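Local coordinates for protein cellulose hydrolase (Bacillus licheniformis, PDB 4YZT) that hydrolyses internal beta-1,4-glucosidic bonds of cellulose as a family 5 endoglucanase and binds cellotetraose in its active-site cleft, at residues G34-N39 / M302-G307. Numbering follows the deposited sequence.
With BGC (beta-D-glucopyranose), chain B; BGC (beta-D-glucopyranose), chain C; BGC (beta-D-glucopyranose), chain D.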
ATOM      1  N   GLY A  34      -5.783  -2.931  10.623  1.00  8.69           N
ATOM      2  CA  GLY A  34      -4.517  -3.617  10.826  1.00 11.28           C
ATOM      3  C   GLY A  34      -3.379  -2.988  10.034  1.00 10.96           C
ATOM      4  O   GLY A  34      -3.607  -2.161   9.142  1.00 10.98           O
ATOM      5  N   TRP A  35      -2.151  -3.396  10.354  1.00  9.00           N
ATOM      6  CA  TRP A  35      -0.953  -2.881   9.685  1.00  8.43           C
ATOM      7  C   TRP A  35       0.098  -3.975   9.531  1.00 11.49           C
ATOM      8  O   TRP A  35       0.294  -4.775  10.449  1.00 14.26           O
ATOM      9  CB  TRP A  35      -0.400  -1.713  10.494  1.00  8.14           C
ATOM     10  CG  TRP A  35       0.916  -1.136  10.074  1.00 10.78           C
ATOM     11  CD1 TRP A  35       1.121  -0.100   9.192  1.00 10.45           C
ATOM     12  CD2 TRP A  35       2.212  -1.478  10.594  1.00 10.29           C
ATOM     13  NE1 TRP A  35       2.469   0.195   9.116  1.00  9.49           N
ATOM     14  CE2 TRP A  35       3.155  -0.635   9.965  1.00  9.52           C
ATOM     15  CE3 TRP A  35       2.667  -2.432  11.508  1.00  9.19           C
ATOM     16  CZ2 TRP A  35       4.521  -0.708  10.236  1.00 11.91           C
ATOM     17  CZ3 TRP A  35       4.030  -2.515  11.761  1.00 10.40           C
ATOM     18  CH2 TRP A  35       4.939  -1.665  11.121  1.00 10.97           C
ATOM     19  N   ASN A  36       0.765  -4.017   8.380  1.00 10.13           N
ATOM     20  CA  ASN A  36       1.805  -5.022   8.113  1.00  9.69           C
ATOM     21  C   ASN A  36       3.207  -4.535   8.438  1.00 11.20           C
ATOM     22  O   ASN A  36       3.568  -3.414   8.069  1.00  9.77           O
ATOM     23  CB  ASN A  36       1.793  -5.446   6.634  1.00  7.14           C
ATOM     24  CG  ASN A  36       0.711  -6.454   6.310  1.00  7.01           C
ATOM     25  OD1 ASN A  36       0.966  -7.670   6.271  1.00  8.11           O
ATOM     26  ND2 ASN A  36      -0.490  -5.958   6.009  1.00  8.97           N
ATOM     27  N   LEU A  37       3.996  -5.383   9.100  1.00 11.00           N
ATOM     28  CA  LEU A  37       5.425  -5.124   9.281  1.00 11.47           C
ATOM     29  C   LEU A  37       6.163  -5.648   8.053  1.00 11.96           C
ATOM     30  O   LEU A  37       6.848  -6.672   8.112  1.00  9.05           O
ATOM     31  CB  LEU A  37       5.967  -5.790  10.557  1.00 11.00           C
ATOM     32  CG  LEU A  37       7.423  -5.493  10.954  1.00 12.75           C
ATOM     33  CD1 LEU A  37       7.617  -4.076  11.512  1.00 10.52           C
ATOM     34  CD2 LEU A  37       7.923  -6.526  11.959  1.00 12.10           C
ATOM     35  N   GLY A  38       6.008  -4.955   6.931  1.00 12.09           N
ATOM     36  CA  GLY A  38       6.513  -5.457   5.659  1.00 11.43           C
ATOM     37  C   GLY A  38       8.027  -5.378   5.508  1.00 12.22           C
ATOM     38  O   GLY A  38       8.686  -4.589   6.188  1.00 10.83           O
ATOM     39  N   ASN A  39       8.574  -6.221   4.627  1.00 12.22           N
ATOM     40  CA  ASN A  39       9.994  -6.189   4.262  1.00 10.90           C
ATOM     41  C   ASN A  39      10.939  -6.236   5.475  1.00 12.20           C
ATOM     42  O   ASN A  39      11.955  -5.519   5.533  1.00 12.56           O
ATOM     43  CB  ASN A  39      10.289  -4.942   3.399  1.00 10.84           C
ATOM     44  CG  ASN A  39       9.784  -5.086   1.949  1.00 11.87           C
ATOM     45  OD1 ASN A  39       8.979  -5.964   1.633  1.00 10.97           O
ATOM     46  ND2 ASN A  39      10.281  -4.218   1.062  1.00 13.91           N
ATOM     47  N   MET A 302      -6.094  -5.060   6.512  1.00  7.61           N
ATOM     48  CA  MET A 302      -4.728  -4.919   7.020  1.00  9.53           C
ATOM     49  C   MET A 302      -3.843  -4.222   5.979  1.00  9.75           C
ATOM     50  O   MET A 302      -3.659  -4.718   4.869  1.00 10.67           O
ATOM     51  CB  MET A 302      -4.161  -6.294   7.412  1.00 10.57           C
ATOM     52  CG  MET A 302      -5.086  -7.065   8.381  1.00 14.60           C
ATOM     53  SD  MET A 302      -4.317  -8.420   9.298  1.00 15.76           S
ATOM     54  CE  MET A 302      -3.372  -7.504  10.518  1.00  8.15           C
ATOM     55  N   TRP A 303      -3.294  -3.067   6.361  1.00  8.24           N
ATOM     56  CA  TRP A 303      -2.603  -2.147   5.432  1.00  9.90           C
ATOM     57  C   TRP A 303      -1.191  -2.625   5.099  1.00 10.21           C
ATOM     58  O   TRP A 303      -0.412  -2.926   6.013  1.00  9.13           O
ATOM     59  CB  TRP A 303      -2.548  -0.757   6.088  1.00  7.73           C
ATOM     60  CG  TRP A 303      -2.383   0.459   5.225  1.00  9.74           C
ATOM     61  CD1 TRP A 303      -2.477   0.553   3.863  1.00  9.86           C
ATOM     62  CD2 TRP A 303      -2.122   1.788   5.703  1.00 10.67           C
ATOM     63  NE1 TRP A 303      -2.273   1.871   3.468  1.00 10.01           N
ATOM     64  CE2 TRP A 303      -2.065   2.640   4.582  1.00  9.73           C
ATOM     65  CE3 TRP A 303      -1.930   2.332   6.973  1.00 10.32           C
ATOM     66  CZ2 TRP A 303      -1.815   4.010   4.697  1.00  8.42           C
ATOM     67  CZ3 TRP A 303      -1.687   3.696   7.085  1.00 10.81           C
ATOM     68  CH2 TRP A 303      -1.619   4.512   5.952  1.00 10.62           C
ATOM     69  N   TRP A 304      -0.855  -2.697   3.815  1.00  9.23           N
ATOM     70  CA  TRP A 304       0.516  -3.076   3.444  1.00  8.03           C
ATOM     71  C   TRP A 304       1.445  -1.885   3.516  1.00 11.89           C
ATOM     72  O   TRP A 304       1.263  -0.877   2.821  1.00 11.66           O
ATOM     73  CB  TRP A 304       0.590  -3.702   2.045  1.00  8.59           C
ATOM     74  CG  TRP A 304       2.012  -4.106   1.698  1.00  9.04           C
ATOM     75  CD1 TRP A 304       2.845  -3.516   0.789  1.00 11.46           C
ATOM     76  CD2 TRP A 304       2.763  -5.183   2.290  1.00 10.88           C
ATOM     77  NE1 TRP A 304       4.074  -4.156   0.785  1.00 12.02           N
ATOM     78  CE2 TRP A 304       4.044  -5.184   1.693  1.00 10.85           C
ATOM     79  CE3 TRP A 304       2.473  -6.146   3.267  1.00 11.32           C
ATOM     80  CZ2 TRP A 304       5.029  -6.115   2.035  1.00  9.24           C
ATOM     81  CZ3 TRP A 304       3.450  -7.067   3.605  1.00 11.12           C
ATOM     82  CH2 TRP A 304       4.716  -7.043   2.991  1.00  9.16           C
ATOM     83  N   ASP A 305       2.457  -2.024   4.363  1.00  9.19           N
ATOM     84  CA  ASP A 305       3.465  -0.994   4.541  1.00 13.22           C
ATOM     85  C   ASP A 305       4.842  -1.658   4.448  1.00 12.52           C
ATOM     86  O   ASP A 305       5.250  -2.393   5.356  1.00 15.88           O
ATOM     87  CB  ASP A 305       3.250  -0.294   5.884  1.00 12.46           C
ATOM     88  CG  ASP A 305       4.168   0.898   6.087  1.00 14.58           C
ATOM     89  OD1 ASP A 305       5.090   1.098   5.266  1.00 13.18           O
ATOM     90  OD2 ASP A 305       3.967   1.642   7.074  1.00 12.89           O
ATOM     91  N   ASN A 306       5.553  -1.431   3.349  1.00 12.15           N
ATOM     92  CA  ASN A 306       6.865  -2.052   3.208  1.00 11.40           C
ATOM     93  C   ASN A 306       8.001  -1.263   3.871  1.00 14.97           C
ATOM     94  O   ASN A 306       9.166  -1.631   3.748  1.00 16.62           O
ATOM     95  CB  ASN A 306       7.199  -2.295   1.727  1.00 12.54           C
ATOM     96  CG  ASN A 306       7.425  -1.005   0.934  1.00 17.01           C
ATOM     97  OD1 ASN A 306       7.377   0.105   1.470  1.00 17.37           O
ATOM     98  ND2 ASN A 306       7.694  -1.162  -0.362  1.00 17.66           N
ATOM     99  N   GLY A 307       7.656  -0.182   4.569  1.00 13.05           N
ATOM    100  CA  GLY A 307       8.649   0.611   5.269  1.00 15.94           C
ATOM    101  C   GLY A 307       9.027   1.874   4.513  1.00 16.13           C
ATOM    102  O   GLY A 307       9.601   2.802   5.081  1.00 17.35           O
TER
HETATM  103  C2  BGC B   2       7.024  -5.183  -1.330  1.00 17.85           C
HETATM  104  C3  BGC B   2       8.272  -4.915  -2.110  1.00 16.74           C
HETATM  105  C4  BGC B   2       9.148  -6.129  -2.127  1.00 17.17           C
HETATM  106  C5  BGC B   2       8.394  -7.330  -2.668  1.00 19.28           C
HETATM  107  C6  BGC B   2       9.276  -8.550  -2.623  1.00 22.80           C
HETATM  108  C1  BGC B   2       6.299  -6.385  -1.880  1.00 18.68           C
HETATM  109  O2  BGC B   2       6.138  -4.042  -1.339  1.00 15.95           O
HETATM  110  O3  BGC B   2       8.952  -3.757  -1.533  1.00 14.99           O
HETATM  111  O4  BGC B   2      10.354  -5.959  -2.971  1.00 17.07           O
HETATM  112  O5  BGC B   2       7.160  -7.593  -1.899  1.00 16.77           O
HETATM  113  O6  BGC B   2       8.654  -9.631  -3.316  1.00 26.52           O
HETATM  114  C2  BGC C   1       3.062  -9.730  -1.249  1.00 17.20           C
HETATM  115  C3  BGC C   1       3.935  -8.660  -0.695  1.00 17.61           C
HETATM  116  C4  BGC C   1       4.316  -7.685  -1.719  1.00 18.42           C
HETATM  117  C5  BGC C   1       3.048  -7.090  -2.330  1.00 19.75           C
HETATM  118  C6  BGC C   1       3.252  -5.994  -3.339  1.00 19.51           C
HETATM  119  C1  BGC C   1       1.906  -8.989  -1.863  1.00 23.66           C
HETATM  120  O1  BGC C   1       0.756  -9.736  -2.124  1.00 30.28           O
HETATM  121  O2  BGC C   1       2.520 -10.593  -0.201  1.00 12.50           O
HETATM  122  O3  BGC C   1       5.136  -9.213   0.007  1.00 12.77           O
HETATM  123  O4  BGC C   1       5.158  -6.652  -1.091  1.00 16.18           O
HETATM  124  O5  BGC C   1       2.331  -8.185  -2.984  1.00 23.14           O
HETATM  125  O6  BGC C   1       3.881  -6.573  -4.471  1.00 20.41           O
HETATM  126  C2  BGC D   3      12.726  -6.129  -2.909  1.00 21.48           C
HETATM  127  C3  BGC D   3      13.952  -5.748  -2.129  1.00 21.18           C
HETATM  128  C4  BGC D   3      14.025  -4.295  -1.841  1.00 21.10           C
HETATM  129  C5  BGC D   3      12.740  -3.815  -1.235  1.00 20.56           C
HETATM  130  C6  BGC D   3      12.785  -2.330  -1.109  1.00 23.85           C
HETATM  131  C1  BGC D   3      11.490  -5.673  -2.196  1.00 17.70           C
HETATM  132  O2  BGC D   3      12.651  -7.549  -3.122  1.00 22.41           O
HETATM  133  O3  BGC D   3      15.121  -6.159  -2.873  1.00 22.24           O
HETATM  134  O4  BGC D   3      15.031  -3.962  -0.828  1.00 23.79           O
HETATM  135  O5  BGC D   3      11.570  -4.218  -2.043  1.00 18.24           O
HETATM  136  O6  BGC D   3      12.791  -1.784  -2.403  1.00 29.48           O
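Gly34 O accepts from Trp303 N at 2.9 Å and, with a second backbone bond from Gly34 to Pro301, pairs strands 34-36 and 299-303 in parallel. Trp35, with CG anti to its own N (chi1 173°), brings NE1 to within 2.9 Å of Asp305 OD2, in the indole plane and on the anti side of a carboxylate turned almost perpendicular to the ring; Phe311 N also binds this oxygen, while OD1 closes an Asx turn onto Gly307 N. Asn36 grips Trp303 O twice, through its backbone N nearly in line with the carbonyl and through ND2, 3.0 Å away, from above the carbonyl plane. Its OD1 is held by Arg72, and its CB and CG press on Trp304 CE3 at 3.5 Å. Gly38 CA lies 3.6 Å from Trp304 CH2. Asn39 ND2 donates to O3 of the chain B glucose (3.0 Å) and to Asn51, alongside Asn306 ND2, which reaches the same O3, Asn306 OD1 being held by Asn308 N. Trp304 NE1 binds O2 of that sugar (3.0 Å), while C3 of the chain C glucose lies over one ring face, toward the rim; a leucine here would probably leave O2 without this donor and the neighbouring glucose without this ring face. Strands 34-36 and 299-303, first and last of eight, thus close the TIM barrel, and the loops after them line the glycan cleft.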